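Local coordinates for cell division protein FtsZ 1 (Methanocaldococcus jannaschii, PDB 2VAP), which binds GTP and, as a tubulin homologue with GTPase activity, probably polymerises into the contractile Z ring at the future division site, at residues T36-T41 with D121-F126; A117-S122 with K148-L153; E59-A64 with L222-T227; D229-V234 with A321-N326. All blocks are in the same frame, centred on the assembly; numbering follows the deposited sequence.

Contacts 1 and 2 belong to the GTPase domain and share D121 and S122. Their centres are 8 Å apart, and the backbone of D123 and V125 joins that of L153. Contact 1 lies against contact 3, centre to centre 11 Å: I40, M124 and F126 pack on T227, I226, V223 and L222 of helix 204-227. Segment 229-234 of contact 4 follows just after that helix, and the centre of contact 4 is 11 Å from that of contact 3. The two meet where N233 ND2 reaches I226 O. Contacts 2 and 4 are the farthest apart, at about 27 Å between centres. All four lie away from the annotated GTP-binding residues.

Contact 1: residues T36-T41 with D121-F126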
loop_
_atom_site.group_PDB
_atom_site.type_symbol
_atom_site.label_atom_id
_atom_site.label_comp_id
_atom_site.label_asym_id
_atom_site.label_seq_id
_atom_site.Cartn_x
_atom_site.Cartn_y
_atom_site.Cartn_z
ATOM N N THR A 36 17.879 -10.403 -5.957
ATOM C CA THR A 36 16.922 -10.325 -4.849
ATOM C C THR A 36 16.139 -9.015 -4.904
ATOM O O THR A 36 15.162 -8.835 -4.172
ATOM C CB THR A 36 17.594 -10.455 -3.456
ATOM O OG1 THR A 36 18.421 -9.312 -3.202
ATOM C CG2 THR A 36 18.424 -11.731 -3.355
ATOM N N LYS A 37 16.581 -8.107 -5.772
ATOM C CA LYS A 37 15.950 -6.800 -5.939
ATOM C C LYS A 37 14.804 -6.856 -6.948
ATOM O O LYS A 37 14.616 -7.860 -7.640
ATOM C CB LYS A 37 16.983 -5.756 -6.381
ATOM C CG LYS A 37 18.094 -5.492 -5.375
ATOM C CD LYS A 37 19.061 -4.438 -5.890
ATOM C CE LYS A 37 20.190 -4.193 -4.903
ATOM N NZ LYS A 37 21.122 -3.135 -5.382
ATOM N N ALA A 38 14.042 -5.767 -7.024
ATOM C CA ALA A 38 12.937 -5.656 -7.969
ATOM C C ALA A 38 12.777 -4.227 -8.471
ATOM O O ALA A 38 12.993 -3.269 -7.723
ATOM C CB ALA A 38 11.644 -6.129 -7.326
ATOM N N LYS A 39 12.408 -4.096 -9.742
ATOM C CA LYS A 39 11.996 -2.809 -10.292
ATOM C C LYS A 39 10.565 -2.551 -9.835
ATOM O O LYS A 39 9.653 -3.312 -10.164
ATOM C CB LYS A 39 12.089 -2.809 -11.820
ATOM C CG LYS A 39 13.512 -2.829 -12.357
ATOM C CD LYS A 39 13.534 -2.772 -13.876
ATOM C CE LYS A 39 14.957 -2.807 -14.409
ATOM N NZ LYS A 39 14.996 -2.754 -15.896
ATOM N N ILE A 40 10.382 -1.489 -9.054
ATOM C CA ILE A 40 9.088 -1.189 -8.442
ATOM C C ILE A 40 8.569 0.175 -8.888
ATOM O O ILE A 40 9.310 1.160 -8.903
ATOM C CB ILE A 40 9.156 -1.263 -6.887
ATOM C CG1 ILE A 40 9.598 -2.662 -6.438
ATOM C CG2 ILE A 40 7.807 -0.890 -6.254
ATOM C CD1 ILE A 40 9.823 -2.805 -4.942
ATOM N N THR A 41 7.292 0.213 -9.260
ATOM C CA THR A 41 6.622 1.458 -9.615
ATOM C C THR A 41 5.371 1.640 -8.755
ATOM O O THR A 41 4.594 0.702 -8.570
ATOM C CB THR A 41 6.259 1.494 -11.119
ATOM O OG1 THR A 41 7.442 1.279 -11.900
ATOM C CG2 THR A 41 5.649 2.836 -11.506
ATOM N N ASP A 121 8.287 -2.954 -17.745
ATOM C CA ASP A 121 9.496 -3.561 -17.168
ATOM C C ASP A 121 9.551 -3.554 -15.637
ATOM O O ASP A 121 10.562 -3.945 -15.048
ATOM C CB ASP A 121 10.777 -2.946 -17.763
ATOM C CG ASP A 121 10.838 -3.064 -19.279
ATOM O OD1 ASP A 121 10.451 -4.121 -19.823
ATOM O OD2 ASP A 121 11.284 -2.094 -19.927
ATOM N N SER A 122 8.467 -3.118 -14.994
ATOM C CA SER A 122 8.347 -3.227 -13.540
ATOM C C SER A 122 8.122 -4.683 -13.145
ATOM O O SER A 122 7.340 -5.394 -13.784
ATOM C CB SER A 122 7.193 -2.370 -13.010
ATOM O OG SER A 122 7.368 -1.001 -13.330
ATOM N N ASP A 123 8.822 -5.123 -12.101
ATOM C CA ASP A 123 8.604 -6.445 -11.517
ATOM C C ASP A 123 7.410 -6.407 -10.568
ATOM O O ASP A 123 6.724 -7.412 -10.372
ATOM C CB ASP A 123 9.850 -6.911 -10.757
ATOM C CG ASP A 123 11.067 -7.052 -11.652
ATOM O OD1 ASP A 123 10.994 -7.798 -12.653
ATOM O OD2 ASP A 123 12.100 -6.421 -11.349
ATOM N N MET A 124 7.177 -5.233 -9.982
ATOM C CA MET A 124 6.100 -5.033 -9.022
ATOM C C MET A 124 5.490 -3.650 -9.218
ATOM O O MET A 124 6.212 -2.666 -9.388
ATOM C CB MET A 124 6.640 -5.175 -7.597
ATOM C CG MET A 124 5.578 -5.316 -6.522
ATOM S SD MET A 124 6.333 -5.491 -4.895
ATOM C CE MET A 124 4.907 -5.908 -3.899
ATOM N N VAL A 125 4.162 -3.585 -9.210
ATOM C CA VAL A 125 3.455 -2.309 -9.332
ATOM C C VAL A 125 2.486 -2.119 -8.168
ATOM O O VAL A 125 1.639 -2.977 -7.905
ATOM C CB VAL A 125 2.694 -2.177 -10.684
ATOM C CG1 VAL A 125 1.916 -0.861 -10.746
ATOM C CG2 VAL A 125 3.653 -2.274 -11.862
ATOM N N PHE A 126 2.635 -0.997 -7.468
ATOM C CA PHE A 126 1.684 -0.584 -6.444
ATOM C C PHE A 126 0.686 0.395 -7.052
ATOM O O PHE A 126 1.079 1.367 -7.699
ATOM C CB PHE A 126 2.405 0.081 -5.267
ATOM C CG PHE A 126 3.137 -0.882 -4.374
ATOM C CD1 PHE A 126 4.410 -1.335 -4.709
ATOM C CD2 PHE A 126 2.561 -1.319 -3.185
ATOM C CE1 PHE A 126 5.091 -2.221 -3.880
ATOM C CE2 PHE A 126 3.236 -2.203 -2.347
ATOM C CZ PHE A 126 4.503 -2.653 -2.695
#
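I40 and T41 pair in parallel with M124 and V125, inside the Rossmann-like GTPase sheet. T41 N gives a hydrogen bond to M124 O, and F126 N gives one to T41 O. At the start of the pairing, K39 O takes two donors: D123 N at 2.8 Å and M124 N at 3.1 Å. The D123 carboxylate accepts in turn: its CG sits beside its own backbone N (chi1 -62°), which brings OD2 to K39 N at 2.8 Å. That bond is nearly straight (169°) and meets OD2 on its anti side. With an alanine in place of D123, K39 N would lose this acceptor, and the approach to the strand would probably be freer to shift. The extended K39 chain passes D121, with CD 3.4 Å from D121 O. On the face of T41, its OG1 is 2.7 Å from S122 OG, a hydrogen bond. On the other, I40 lies alongside M124, and I40 CG2 meets the edge of the F126 ring, 3.8 Å from CD1. Helix 204-227 packs on this apolar face. Paired polar groups thus hold the strand entrance, while I40, M124 and F126 supply a greasy surface for the helix.

Contact 2: residues A117-S122 with K148-L153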
loop_
_atom_site.group_PDB
_atom_site.type_symbol
_atom_site.label_atom_id
_atom_site.label_comp_id
_atom_site.label_asym_id
_atom_site.label_seq_id
_atom_site.Cartn_x
_atom_site.Cartn_y
_atom_site.Cartn_z
ATOM N N ALA A 117 3.369 2.279 -20.847
ATOM C CA ALA A 117 4.736 2.739 -21.097
ATOM C C ALA A 117 5.449 3.198 -19.825
ATOM O O ALA A 117 6.659 3.015 -19.686
ATOM C CB ALA A 117 4.739 3.852 -22.140
ATOM N N ALA A 118 4.690 3.782 -18.899
ATOM C CA ALA A 118 5.239 4.309 -17.649
ATOM C C ALA A 118 5.579 3.216 -16.635
ATOM O O ALA A 118 6.432 3.415 -15.766
ATOM C CB ALA A 118 4.281 5.319 -17.035
ATOM N N ILE A 119 4.908 2.072 -16.746
ATOM C CA ILE A 119 5.106 0.970 -15.798
ATOM C C ILE A 119 5.787 -0.249 -16.423
ATOM O O ILE A 119 6.055 -1.238 -15.738
ATOM C CB ILE A 119 3.783 0.555 -15.086
ATOM C CG1 ILE A 119 2.767 -0.018 -16.083
ATOM C CG2 ILE A 119 3.203 1.736 -14.307
ATOM C CD1 ILE A 119 1.620 -0.781 -15.439
ATOM N N GLN A 120 6.073 -0.157 -17.721
ATOM C CA GLN A 120 6.762 -1.211 -18.464
ATOM C C GLN A 120 8.049 -1.643 -17.760
ATOM O O GLN A 120 8.792 -0.808 -17.238
ATOM C CB GLN A 120 7.075 -0.736 -19.889
ATOM C CG GLN A 120 7.462 -1.845 -20.868
ATOM C CD GLN A 120 6.265 -2.627 -21.383
ATOM O OE1 GLN A 120 6.134 -3.824 -21.124
ATOM N NE2 GLN A 120 5.386 -1.952 -22.117
ATOM N N ASP A 121 8.287 -2.954 -17.745
ATOM C CA ASP A 121 9.496 -3.561 -17.168
ATOM C C ASP A 121 9.551 -3.554 -15.637
ATOM O O ASP A 121 10.562 -3.945 -15.048
ATOM C CB ASP A 121 10.777 -2.946 -17.763
ATOM C CG ASP A 121 10.838 -3.064 -19.279
ATOM O OD1 ASP A 121 10.451 -4.121 -19.823
ATOM O OD2 ASP A 121 11.284 -2.094 -19.927
ATOM N N SER A 122 8.467 -3.118 -14.994
ATOM C CA SER A 122 8.347 -3.227 -13.540
ATOM C C SER A 122 8.122 -4.683 -13.145
ATOM O O SER A 122 7.340 -5.394 -13.784
ATOM C CB SER A 122 7.193 -2.370 -13.010
ATOM O OG SER A 122 7.368 -1.001 -13.330
ATOM N N LYS A 148 -1.070 -6.324 -14.592
ATOM C CA LYS A 148 -1.152 -7.781 -14.697
ATOM C C LYS A 148 -0.680 -8.278 -16.061
ATOM O O LYS A 148 0.019 -9.292 -16.150
ATOM C CB LYS A 148 -2.578 -8.271 -14.422
ATOM C CG LYS A 148 -2.977 -8.292 -12.945
ATOM C CD LYS A 148 -2.112 -9.239 -12.106
ATOM C CE LYS A 148 -2.375 -10.702 -12.427
ATOM N NZ LYS A 148 -1.353 -11.590 -11.804
ATOM N N LYS A 149 -1.047 -7.544 -17.111
ATOM C CA LYS A 149 -0.731 -7.917 -18.493
ATOM C C LYS A 149 0.743 -7.741 -18.872
ATOM O O LYS A 149 1.190 -8.272 -19.889
ATOM C CB LYS A 149 -1.629 -7.151 -19.473
ATOM C CG LYS A 149 -3.083 -7.619 -19.477
ATOM C CD LYS A 149 -3.996 -6.645 -20.218
ATOM C CE LYS A 149 -3.876 -6.782 -21.732
ATOM N NZ LYS A 149 -4.785 -5.839 -22.440
ATOM N N ILE A 150 1.495 -6.993 -18.064
ATOM C CA ILE A 150 2.943 -6.877 -18.269
ATOM C C ILE A 150 3.732 -7.832 -17.360
ATOM O O ILE A 150 4.965 -7.793 -17.321
ATOM C CB ILE A 150 3.463 -5.414 -18.141
ATOM C CG1 ILE A 150 3.184 -4.847 -16.745
ATOM C CG2 ILE A 150 2.866 -4.532 -19.240
ATOM C CD1 ILE A 150 4.134 -3.753 -16.315
ATOM N N GLY A 151 3.007 -8.684 -16.636
ATOM C CA GLY A 151 3.611 -9.743 -15.824
ATOM C C GLY A 151 4.105 -9.316 -14.454
ATOM O O GLY A 151 4.809 -10.071 -13.782
ATOM N N ALA A 152 3.730 -8.110 -14.037
ATOM C CA ALA A 152 4.170 -7.569 -12.752
ATOM C C ALA A 152 3.345 -8.112 -11.588
ATOM O O ALA A 152 2.159 -8.417 -11.743
ATOM C CB ALA A 152 4.115 -6.045 -12.774
ATOM N N LEU A 153 3.988 -8.241 -10.428
ATOM C CA LEU A 153 3.278 -8.495 -9.180
ATOM C C LEU A 153 2.446 -7.254 -8.879
ATOM O O LEU A 153 2.990 -6.168 -8.671
ATOM C CB LEU A 153 4.258 -8.793 -8.039
ATOM C CG LEU A 153 3.712 -8.981 -6.615
ATOM C CD1 LEU A 153 2.742 -10.158 -6.514
ATOM C CD2 LEU A 153 4.859 -9.154 -5.630
HETATM O O HOH W 1 7.325 -6.271 -16.379
#
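The carbonyl of I119 is the flat group where I119 and I150 meet, and it is approached from both faces. I150 CD1 lies over one face, 3.2 Å from I119 O. From the opposite face come two donors of one residue: S122 N at 3.1 Å and S122 OG at 2.8 Å. The hydroxyl stands 40° out of the carbonyl plane. S122 OG is also hydrogen-bonded to T41 OG1 on the neighbouring strand. The backbone bond from S122 N closes a type II beta turn, I119 to S122, at the end of helix 112-119. The second carbonyl, that of S122, has A152 CB 3.4 Å from its oxygen. A water gives one hydrogen bond to S122 O (2.7 Å) and another to I150 O, bridging the two loops. The side chains of I119 and I150 cross at about a right angle, with I119 CG1 4.0 Å from I150 CD1. In I150, CG1 takes the crowded position between backbone N and carbonyl carbon (chi1 61°), which sends CD1 across to I119. The amide of Q120 is poorly ordered and approaches I150 CG2 only through OE1. G151, with positive phi, is the C-prime residue of a Schellman motif ending helix 135-149. Two helix ends therefore meet through apolar packing and a shared water, while I119 O has its donors from its own turn.

Contact 3: residues E59-A64 with L222-T227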
loop_
_atom_site.group_PDB
_atom_site.type_symbol
_atom_site.label_atom_id
_atom_site.label_comp_id
_atom_site.label_asym_id
_atom_site.label_seq_id
_atom_site.Cartn_x
_atom_site.Cartn_y
_atom_site.Cartn_z
ATOM N N GLU A 59 9.391 13.046 0.621
ATOM C CA GLU A 59 10.072 12.331 1.704
ATOM C C GLU A 59 11.197 11.443 1.178
ATOM O O GLU A 59 12.154 11.147 1.899
ATOM C CB GLU A 59 9.076 11.499 2.516
ATOM C CG GLU A 59 8.137 12.320 3.395
ATOM C CD GLU A 59 7.084 11.476 4.096
ATOM O OE1 GLU A 59 5.946 11.965 4.258
ATOM O OE2 GLU A 59 7.387 10.327 4.487
ATOM N N GLY A 60 11.072 11.021 -0.078
ATOM C CA GLY A 60 12.099 10.228 -0.741
ATOM C C GLY A 60 11.925 8.738 -0.540
ATOM O O GLY A 60 12.697 8.110 0.190
ATOM N N ILE A 61 10.904 8.175 -1.185
ATOM C CA ILE A 61 10.682 6.726 -1.181
ATOM C C ILE A 61 11.822 6.029 -1.927
ATOM O O ILE A 61 12.171 6.408 -3.048
ATOM C CB ILE A 61 9.281 6.339 -1.755
ATOM C CG1 ILE A 61 9.053 4.823 -1.666
ATOM C CG2 ILE A 61 9.091 6.868 -3.187
ATOM C CD1 ILE A 61 7.598 4.394 -1.799
ATOM N N GLU A 62 12.408 5.020 -1.289
ATOM C CA GLU A 62 13.611 4.382 -1.816
ATOM C C GLU A 62 13.311 3.277 -2.826
ATOM O O GLU A 62 12.402 2.470 -2.626
ATOM C CB GLU A 62 14.483 3.848 -0.675
ATOM C CG GLU A 62 14.998 4.936 0.267
ATOM C CD GLU A 62 16.108 4.455 1.184
ATOM O OE1 GLU A 62 17.049 3.798 0.692
ATOM O OE2 GLU A 62 16.044 4.747 2.397
ATOM N N GLY A 63 14.076 3.273 -3.916
ATOM C CA GLY A 63 14.040 2.206 -4.921
ATOM C C GLY A 63 12.735 2.015 -5.672
ATOM O O GLY A 63 12.450 0.915 -6.151
ATOM N N ALA A 64 11.943 3.080 -5.780
ATOM C CA ALA A 64 10.660 3.010 -6.476
ATOM C C ALA A 64 10.404 4.232 -7.351
ATOM O O ALA A 64 10.649 5.368 -6.939
ATOM C CB ALA A 64 9.521 2.820 -5.482
ATOM N N LEU A 222 5.626 -1.035 2.803
ATOM C CA LEU A 222 5.657 -2.241 1.973
ATOM C C LEU A 222 6.778 -2.203 0.936
ATOM O O LEU A 222 7.478 -3.199 0.743
ATOM C CB LEU A 222 4.304 -2.483 1.294
ATOM C CG LEU A 222 3.229 -3.188 2.126
ATOM C CD1 LEU A 222 1.859 -3.002 1.493
ATOM C CD2 LEU A 222 3.544 -4.671 2.300
ATOM N N VAL A 223 6.940 -1.056 0.278
ATOM C CA VAL A 223 7.994 -0.868 -0.721
ATOM C C VAL A 223 9.381 -1.019 -0.090
ATOM O O VAL A 223 10.210 -1.791 -0.577
ATOM C CB VAL A 223 7.886 0.515 -1.427
ATOM C CG1 VAL A 223 9.128 0.801 -2.273
ATOM C CG2 VAL A 223 6.639 0.582 -2.291
ATOM N N GLU A 224 9.612 -0.293 1.001
ATOM C CA GLU A 224 10.937 -0.231 1.621
ATOM C C GLU A 224 11.313 -1.492 2.403
ATOM O O GLU A 224 12.488 -1.711 2.715
ATOM C CB GLU A 224 11.088 1.044 2.460
ATOM C CG GLU A 224 11.081 2.315 1.601
ATOM C CD GLU A 224 11.424 3.584 2.362
ATOM O OE1 GLU A 224 11.317 3.605 3.606
ATOM O OE2 GLU A 224 11.793 4.577 1.699
ATOM N N LEU A 225 10.318 -2.329 2.695
ATOM C CA LEU A 225 10.569 -3.677 3.201
ATOM C C LEU A 225 11.473 -4.433 2.221
ATOM O O LEU A 225 12.335 -5.213 2.632
ATOM C CB LEU A 225 9.245 -4.424 3.407
ATOM C CG LEU A 225 9.261 -5.845 3.977
ATOM C CD1 LEU A 225 9.704 -5.857 5.433
ATOM C CD2 LEU A 225 7.888 -6.477 3.837
ATOM N N ILE A 226 11.276 -4.171 0.929
ATOM C CA ILE A 226 12.069 -4.775 -0.140
ATOM C C ILE A 226 13.306 -3.938 -0.490
ATOM O O ILE A 226 14.408 -4.477 -0.619
ATOM C CB ILE A 226 11.215 -4.985 -1.426
ATOM C CG1 ILE A 226 9.918 -5.735 -1.097
ATOM C CG2 ILE A 226 12.018 -5.719 -2.504
ATOM C CD1 ILE A 226 8.832 -5.608 -2.153
ATOM N N THR A 227 13.122 -2.623 -0.624
ATOM C CA THR A 227 14.127 -1.757 -1.259
ATOM C C THR A 227 15.156 -1.113 -0.328
ATOM O O THR A 227 16.285 -0.851 -0.744
ATOM C CB THR A 227 13.467 -0.620 -2.075
ATOM O OG1 THR A 227 12.738 0.244 -1.195
ATOM C CG2 THR A 227 12.529 -1.180 -3.136
#
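E62 meets E224 and T227 where the loop of a beta-alpha-beta crossover, between helix 46-59 and strand 64-70, rests on helix 204-227. This is the long central helix of the tubulin/FtsZ fold. The E224 chain is extended, with CG beside the backbone N (chi1 -67°). It carries OE2 to E62 N at 3.1 Å, where the anti lone pair accepts. The E62 side chain crosses that of E224 at about a right angle. The two carboxylates are turned 78° apart. Their OE2 atoms are 4.3 Å from each other, close enough that the like charges may disfavour full ionisation of both. A leucine in place of E224 would leave E62 N without this acceptor, so that the loop would probably hang on the T227 bond and the I61 packing. I61 reaches over V223, with CD1 3.9 Å from V223 CB. V223 CG1 also touches A64 CB at 3.8 Å. At G63 a CB would collide with T227 CB. T227 places OG1 between its backbone N and carbonyl carbon (chi1 64°). From there OG1 donates to E62 O at 2.7 Å, arriving from above the carbonyl plane, not on a lone pair.

Contact 4: residues D229-V234 with A321-N326; sequences DGLINV and ATIDEN
L231 and I232 both point their backbone N at A321 O, and this is the tight part of the contact. I232 N bonds at 3.2 Å, in the carbonyl plane and on a lone pair. L231 N is nearer, at 2.8 Å, but its bond is bent to 122° and weak. A321 N returns a bond to I232 O, also in the carbonyl plane. G230 CA comes within 3.3 Å of A321 O. A side chain at this glycine would collide with that oxygen, so close approach depends on its absence. Two residues facing one make a classic beta bulge. It adds the loop between helices 204-227 and 236-243 to strand 316-323, an outermost strand of the C-terminal domain sheet. The loop that follows the central helix is thereby tied to that sheet. From the bulge, the L231 side chain crosses that of I323 at about a right angle, with L231 CD1 3.7 Å from I323 CG1. L231 CG lies beside the backbone N (chi1 -72°), and CD1 extends from it to I323. The D229 end is looser, and D229 itself is exposed. There T322 CG2 comes no nearer than 3.7 Å to D229 O, while T322 OG1 is hydrogen-bonded to H288. The backbones are bridged by a water, which donates to D229 O at 2.7 Å and accepts from I323 N at 2.8 Å.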
loop_
_atom_site.group_PDB
_atom_site.type_symbol
_atom_site.label_atom_id
_atom_site.label_comp_id
_atom_site.label_asym_id
_atom_site.label_seq_id
_atom_site.Cartn_x
_atom_site.Cartn_y
_atom_site.Cartn_z
ATOM N N ASP A 229 17.830 -0.345 2.754
ATOM C CA ASP A 229 18.881 -0.984 3.536
ATOM C C ASP A 229 18.331 -1.295 4.923
ATOM O O ASP A 229 17.697 -0.445 5.549
ATOM C CB ASP A 229 20.091 -0.060 3.655
ATOM C CG ASP A 229 21.260 -0.721 4.350
ATOM O OD1 ASP A 229 21.461 -0.465 5.556
ATOM O OD2 ASP A 229 21.972 -1.505 3.693
ATOM N N GLY A 230 18.557 -2.517 5.393
ATOM C CA GLY A 230 18.018 -2.926 6.683
ATOM C C GLY A 230 18.917 -3.829 7.497
ATOM O O GLY A 230 19.940 -4.320 7.005
ATOM N N LEU A 231 18.531 -4.030 8.755
ATOM C CA LEU A 231 19.135 -5.047 9.608
ATOM C C LEU A 231 18.856 -6.403 8.977
ATOM O O LEU A 231 19.744 -7.252 8.880
ATOM C CB LEU A 231 18.537 -5.003 11.020
ATOM C CG LEU A 231 18.884 -3.861 11.977
ATOM C CD1 LEU A 231 18.049 -2.622 11.694
ATOM C CD2 LEU A 231 18.668 -4.319 13.410
ATOM N N ILE A 232 17.604 -6.581 8.555
ATOM C CA ILE A 232 17.154 -7.768 7.838
ATOM C C ILE A 232 16.454 -7.325 6.557
ATOM O O ILE A 232 15.369 -6.734 6.602
ATOM C CB ILE A 232 16.185 -8.626 8.699
ATOM C CG1 ILE A 232 16.863 -9.092 9.996
ATOM C CG2 ILE A 232 15.617 -9.808 7.893
ATOM C CD1 ILE A 232 18.077 -9.993 9.806
ATOM N N ASN A 233 17.089 -7.597 5.421
ATOM C CA ASN A 233 16.503 -7.293 4.120
ATOM C C ASN A 233 15.674 -8.464 3.609
ATOM O O ASN A 233 15.917 -9.615 3.980
ATOM C CB ASN A 233 17.589 -6.924 3.105
ATOM C CG ASN A 233 17.017 -6.427 1.781
ATOM O OD1 ASN A 233 17.427 -6.878 0.712
ATOM N ND2 ASN A 233 16.070 -5.492 1.848
ATOM N N VAL A 234 14.695 -8.160 2.761
ATOM C CA VAL A 234 13.792 -9.172 2.228
ATOM C C VAL A 234 14.028 -9.397 0.735
ATOM O O VAL A 234 14.159 -8.445 -0.039
ATOM C CB VAL A 234 12.308 -8.809 2.483
ATOM C CG1 VAL A 234 11.406 -9.964 2.098
ATOM C CG2 VAL A 234 12.086 -8.445 3.946
ATOM N N ALA A 321 13.499 -5.725 8.962
ATOM C CA ALA A 321 13.758 -4.703 9.972
ATOM C C ALA A 321 14.687 -3.632 9.416
ATOM O O ALA A 321 15.747 -3.945 8.871
ATOM C CB ALA A 321 14.347 -5.328 11.231
ATOM N N THR A 322 14.274 -2.372 9.545
ATOM C CA THR A 322 15.054 -1.238 9.041
ATOM C C THR A 322 15.156 -0.122 10.075
ATOM O O THR A 322 14.329 -0.025 10.987
ATOM C CB THR A 322 14.451 -0.641 7.744
ATOM O OG1 THR A 322 13.145 -0.111 8.016
ATOM C CG2 THR A 322 14.366 -1.686 6.635
ATOM N N ILE A 323 16.174 0.719 9.917
ATOM C CA ILE A 323 16.341 1.902 10.753
ATOM C C ILE A 323 15.688 3.113 10.086
ATOM O O ILE A 323 15.960 3.418 8.922
ATOM C CB ILE A 323 17.837 2.195 11.042
ATOM C CG1 ILE A 323 18.467 1.035 11.817
ATOM C CG2 ILE A 323 17.997 3.504 11.824
ATOM C CD1 ILE A 323 19.971 0.932 11.670
ATOM N N ASP A 324 14.810 3.781 10.829
ATOM C CA ASP A 324 14.237 5.052 10.406
ATOM C C ASP A 324 14.886 6.158 11.233
ATOM O O ASP A 324 14.718 6.214 12.455
ATOM C CB ASP A 324 12.713 5.045 10.593
ATOM C CG ASP A 324 12.026 6.248 9.951
ATOM O OD1 ASP A 324 12.711 7.208 9.533
ATOM O OD2 ASP A 324 10.779 6.233 9.868
ATOM N N GLU A 325 15.634 7.025 10.552
ATOM C CA GLU A 325 16.400 8.098 11.198
ATOM C C GLU A 325 15.526 9.144 11.898
ATOM O O GLU A 325 15.981 9.818 12.825
ATOM C CB GLU A 325 17.351 8.771 10.196
ATOM C CG GLU A 325 16.677 9.369 8.959
ATOM C CD GLU A 325 17.659 10.025 8.001
ATOM O OE1 GLU A 325 17.265 11.001 7.328
ATOM O OE2 GLU A 325 18.821 9.573 7.918
ATOM N N ASN A 326 14.277 9.268 11.449
ATOM C CA ASN A 326 13.313 10.183 12.058
ATOM C C ASN A 326 12.844 9.720 13.438
ATOM O O ASN A 326 12.400 10.531 14.253
ATOM C CB ASN A 326 12.110 10.394 11.131
ATOM C CG ASN A 326 12.492 11.038 9.805
ATOM O OD1 ASN A 326 12.038 10.609 8.744
ATOM N ND2 ASN A 326 13.330 12.069 9.860
HETATM O O HOH W 2 18.211 0.346 8.026
#